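Local atomic coordinates of proline dehydrogenase (Bradyrhizobium japonicum USDA 110, PDB entry 3HAZ), a protein that probably oxidises proline to glutamate in two steps, with an FAD-dependent proline dehydrogenase and an NAD-dependent 1-pyrroline-5-carboxylate dehydrogenase on one chain. Residues D292-T297 with D307-A312; A847-M852 with C868-H873. One frame throughout, in Å; residues are numbered along the deposited sequence.

Overall arrangement
Contact 1 and contact 2 belong to the two different enzymes joined in this chain: 292-297 with 307-312 lies in the proline dehydrogenase barrel, 847-852 with 868-873 in the aldehyde dehydrogenase part. Their centres are 43 Å apart and their nearest atoms about 25 Å, so they do not touch. Both are buried, no hydrogen bond crosses either, and in each an isoleucine of a helix reaches an aromatic ring. Contact 1 backs onto the flavin site: Ala312 touches FAD, and the side chain of Leu311 is about 8 Å from it. Contact 2 stands further from its cofactor site, with the side chain of Val870 about 11 Å from that of the NAD-binding Trp659.

Contact 1 (D292-T297 with D307-A312); sequences DVIAAT and DGFGLA
Ile294 of helix 287-298 meets Phe309 and Leu311 of strand 309-314 in a beta-alpha-beta unit of the proline dehydrogenase barrel, a TIM-barrel relative. The axes of 292-297 and 309-312 run nearly antiparallel, at 172°, and approach to 10.5 Å, as expected where a barrel helix packs outside the strand that follows it. From CB, which points toward the strand, the isoleucine side chain splits. CG2, anti to the backbone N, comes to the edge of the Phe309 ring, nearly in its plane, 3.8 Å from Phe309 CE2. The other branch runs through CG1 in an extended chain (chi2 173°) to CD1, which fits against Leu311, 3.9 Å from Leu311 CD1 and equally close to its CB. The side chains of Ile294 and Leu311 cross at about a right angle. An alanine in place of Ile294 removes both branches and would probably leave the ring edge of Phe309 and the methyl CD1 of Leu311 without the isoleucine methyls that meet them, opening a gap between helix and strand. Thr297, one turn on, adds a looser touch, its CG2 4.4 Å from Phe309 CE1. Helix 252-272 covers Val293 and Thr297, while strand 338-343 flanks Phe309 and Leu311. Next along the strand, Ala312 points away from the helix and touches FAD. The buried hydroxyl of Thr297 turns back into its own helix: OG1 bonds to Val293 O at 2.8 Å, 39° above the carbonyl plane, and that oxygen also accepts from Thr297 N.

Contact 2 (A847-M852 with C868-H873); sequences AHIARM and CFVAPH
His873 ND1 donates to Ala871 O at 2.8 Å, a bond bent to 149° at the hydrogen, and the ring thereby offers a face to Ile849 of helix 839-855. The acceptor lies close to the imidazole plane, so the bond would resist rotation of the ring, although the nitrogen sits well above the carbonyl plane of Ala871. Over one face, CD1 of Ile849 stands 3.6 Å from the centroid of the His873 ring and 15° off its normal, a CH-pi contact made almost squarely. The second branch reaches the same ring nearer its rim, with Ile849 CG2 3.8 Å from His873 NE2. CG1 lies anti to the carbonyl carbon (chi1 -78°) and carries CD1 to its place over the ring centre, from which it also packs 3.9 Å from Val870 CG1. Val870 in turn leans on Leu845 of the same helix, and Ile849 also touches Ile891 of strand 891-897. The backbone of His873 hydrogen-bonds to Leu892 of that strand, the parallel neighbour of strand 873-876. The contact thus packs a helix against the loop that leads into strand 873-876 and its first residue, His873, on the mixed sheet of an alpha/beta domain, as in the aldehyde dehydrogenase fold.

Contact 1 (D292-T297 with D307-A312)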
# COMPACT_ATOMS: atom_id res chain seq x y z
N ASP A 292 27.99 40.88 26.26
CA ASP A 292 28.36 41.48 27.55
C ASP A 292 29.83 41.89 27.53
O ASP A 292 30.19 42.99 27.94
CB ASP A 292 28.16 40.48 28.69
CG ASP A 292 26.70 40.22 28.99
OD1 ASP A 292 25.84 41.05 28.62
OD2 ASP A 292 26.41 39.17 29.61
N VAL A 293 30.68 40.98 27.07
CA VAL A 293 32.11 41.23 27.02
C VAL A 293 32.40 42.36 26.04
O VAL A 293 33.15 43.29 26.35
CB VAL A 293 32.87 39.95 26.62
CG1 VAL A 293 34.31 40.28 26.19
CG2 VAL A 293 32.85 38.95 27.77
N ILE A 294 31.78 42.29 24.86
CA ILE A 294 32.00 43.29 23.81
C ILE A 294 31.57 44.69 24.25
O ILE A 294 32.26 45.67 23.96
CB ILE A 294 31.28 42.89 22.50
CG1 ILE A 294 32.00 41.72 21.84
CG2 ILE A 294 31.20 44.05 21.55
CD1 ILE A 294 31.28 41.15 20.63
N ALA A 295 30.45 44.77 24.96
CA ALA A 295 29.93 46.06 25.41
C ALA A 295 30.85 46.69 26.46
O ALA A 295 31.10 47.89 26.42
CB ALA A 295 28.52 45.90 25.98
N ALA A 296 31.33 45.88 27.40
CA ALA A 296 32.21 46.40 28.45
C ALA A 296 33.54 46.84 27.86
O ALA A 296 34.13 47.83 28.29
CB ALA A 296 32.41 45.36 29.54
N THR A 297 34.02 46.11 26.86
CA THR A 297 35.24 46.48 26.19
C THR A 297 35.06 47.80 25.44
O THR A 297 35.88 48.71 25.56
CB THR A 297 35.67 45.39 25.20
OG1 THR A 297 35.80 44.15 25.90
CG2 THR A 297 37.00 45.76 24.56
N ASP A 307 37.50 54.04 14.44
CA ASP A 307 36.30 53.53 13.76
C ASP A 307 36.40 52.06 13.33
O ASP A 307 35.57 51.58 12.56
CB ASP A 307 35.98 54.40 12.53
CG ASP A 307 35.74 55.87 12.88
OD1 ASP A 307 35.46 56.18 14.05
OD2 ASP A 307 35.84 56.71 11.96
N GLY A 308 37.41 51.35 13.83
CA GLY A 308 37.66 49.99 13.36
C GLY A 308 37.10 48.85 14.18
O GLY A 308 37.09 47.70 13.74
N PHE A 309 36.62 49.15 15.39
CA PHE A 309 36.09 48.11 16.26
C PHE A 309 34.77 47.57 15.73
O PHE A 309 33.97 48.32 15.16
CB PHE A 309 35.89 48.62 17.69
CG PHE A 309 35.48 47.55 18.67
CD1 PHE A 309 36.44 46.81 19.35
CD2 PHE A 309 34.14 47.27 18.89
CE1 PHE A 309 36.06 45.82 20.25
CE2 PHE A 309 33.76 46.28 19.78
CZ PHE A 309 34.72 45.55 20.46
N GLY A 310 34.54 46.28 15.93
CA GLY A 310 33.33 45.65 15.44
C GLY A 310 33.17 44.19 15.82
O GLY A 310 33.98 43.62 16.57
N LEU A 311 32.12 43.58 15.29
CA LEU A 311 31.78 42.21 15.61
C LEU A 311 30.99 41.59 14.47
O LEU A 311 30.44 42.29 13.61
CB LEU A 311 30.92 42.16 16.87
CG LEU A 311 29.42 42.36 16.64
CD1 LEU A 311 28.63 41.94 17.88
CD2 LEU A 311 29.11 43.80 16.27
N ALA A 312 30.94 40.26 14.47
CA ALA A 312 30.13 39.52 13.50
C ALA A 312 28.77 39.22 14.12
O ALA A 312 28.66 39.02 15.33
CB ALA A 312 30.83 38.24 13.09

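Contact 2 (A847-M852 with C868-H873)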
# COMPACT_ATOMS: atom_id res chain seq x y z
N ALA A 847 43.57 8.26 50.42
CA ALA A 847 44.52 7.16 50.61
C ALA A 847 45.10 6.70 49.27
O ALA A 847 46.30 6.48 49.16
CB ALA A 847 43.85 5.99 51.33
N HIS A 848 44.24 6.56 48.26
CA HIS A 848 44.70 6.20 46.92
C HIS A 848 45.62 7.26 46.32
O HIS A 848 46.61 6.95 45.66
CB HIS A 848 43.50 5.98 45.98
CG HIS A 848 43.89 5.62 44.58
ND1 HIS A 848 44.29 4.36 44.22
CD2 HIS A 848 43.94 6.37 43.45
CE1 HIS A 848 44.57 4.34 42.93
NE2 HIS A 848 44.37 5.55 42.44
N ILE A 849 45.27 8.53 46.54
CA ILE A 849 46.09 9.63 46.07
C ILE A 849 47.48 9.60 46.72
O ILE A 849 48.49 9.74 46.03
CB ILE A 849 45.40 10.99 46.33
CG1 ILE A 849 44.31 11.22 45.26
CG2 ILE A 849 46.42 12.13 46.32
CD1 ILE A 849 43.27 12.25 45.63
N ALA A 850 47.52 9.40 48.03
CA ALA A 850 48.79 9.30 48.74
C ALA A 850 49.65 8.17 48.17
O ALA A 850 50.84 8.35 47.92
CB ALA A 850 48.56 9.09 50.23
N ARG A 851 49.03 7.02 47.96
CA ARG A 851 49.72 5.86 47.40
C ARG A 851 50.24 6.13 45.99
O ARG A 851 51.38 5.77 45.66
CB ARG A 851 48.79 4.65 47.40
CG ARG A 851 49.41 3.38 46.84
N MET A 852 49.41 6.75 45.16
CA MET A 852 49.78 7.03 43.78
C MET A 852 50.93 8.02 43.70
O MET A 852 51.79 7.91 42.82
CB MET A 852 48.57 7.54 42.98
CG MET A 852 47.60 6.46 42.52
SD MET A 852 48.30 5.23 41.40
CE MET A 852 48.73 3.94 42.57
N CYS A 868 34.46 18.18 52.64
CA CYS A 868 34.39 16.92 51.90
C CYS A 868 34.67 17.10 50.42
O CYS A 868 33.86 16.71 49.58
CB CYS A 868 33.03 16.24 52.09
SG CYS A 868 32.96 15.00 53.41
N PHE A 869 35.81 17.71 50.10
CA PHE A 869 36.18 17.93 48.71
C PHE A 869 37.43 17.15 48.33
O PHE A 869 38.37 17.03 49.12
CB PHE A 869 36.41 19.42 48.44
CG PHE A 869 35.17 20.25 48.52
CD1 PHE A 869 34.77 20.82 49.72
CD2 PHE A 869 34.40 20.46 47.39
CE1 PHE A 869 33.62 21.58 49.79
CE2 PHE A 869 33.25 21.23 47.46
CZ PHE A 869 32.86 21.79 48.66
N VAL A 870 37.42 16.61 47.12
CA VAL A 870 38.63 16.06 46.51
C VAL A 870 38.78 16.64 45.10
O VAL A 870 37.89 16.51 44.27
CB VAL A 870 38.58 14.52 46.43
CG1 VAL A 870 39.83 13.99 45.76
CG2 VAL A 870 38.43 13.93 47.83
N ALA A 871 39.91 17.29 44.84
CA ALA A 871 40.15 17.93 43.55
C ALA A 871 40.58 16.92 42.49
O ALA A 871 41.02 15.82 42.81
CB ALA A 871 41.21 19.04 43.69
N PRO A 872 40.44 17.29 41.21
CA PRO A 872 40.94 16.45 40.13
C PRO A 872 42.43 16.13 40.30
O PRO A 872 43.23 16.98 40.68
CB PRO A 872 40.72 17.31 38.87
CG PRO A 872 39.55 18.16 39.23
CD PRO A 872 39.74 18.49 40.69
N HIS A 873 42.78 14.87 40.06
CA HIS A 873 44.16 14.45 40.11
C HIS A 873 44.47 13.68 38.84
O HIS A 873 43.62 12.96 38.32
CB HIS A 873 44.41 13.55 41.33
CG HIS A 873 44.61 14.29 42.61
ND1 HIS A 873 43.58 14.90 43.29
CD2 HIS A 873 45.72 14.51 43.35
CE1 HIS A 873 44.04 15.47 44.39
NE2 HIS A 873 45.35 15.25 44.45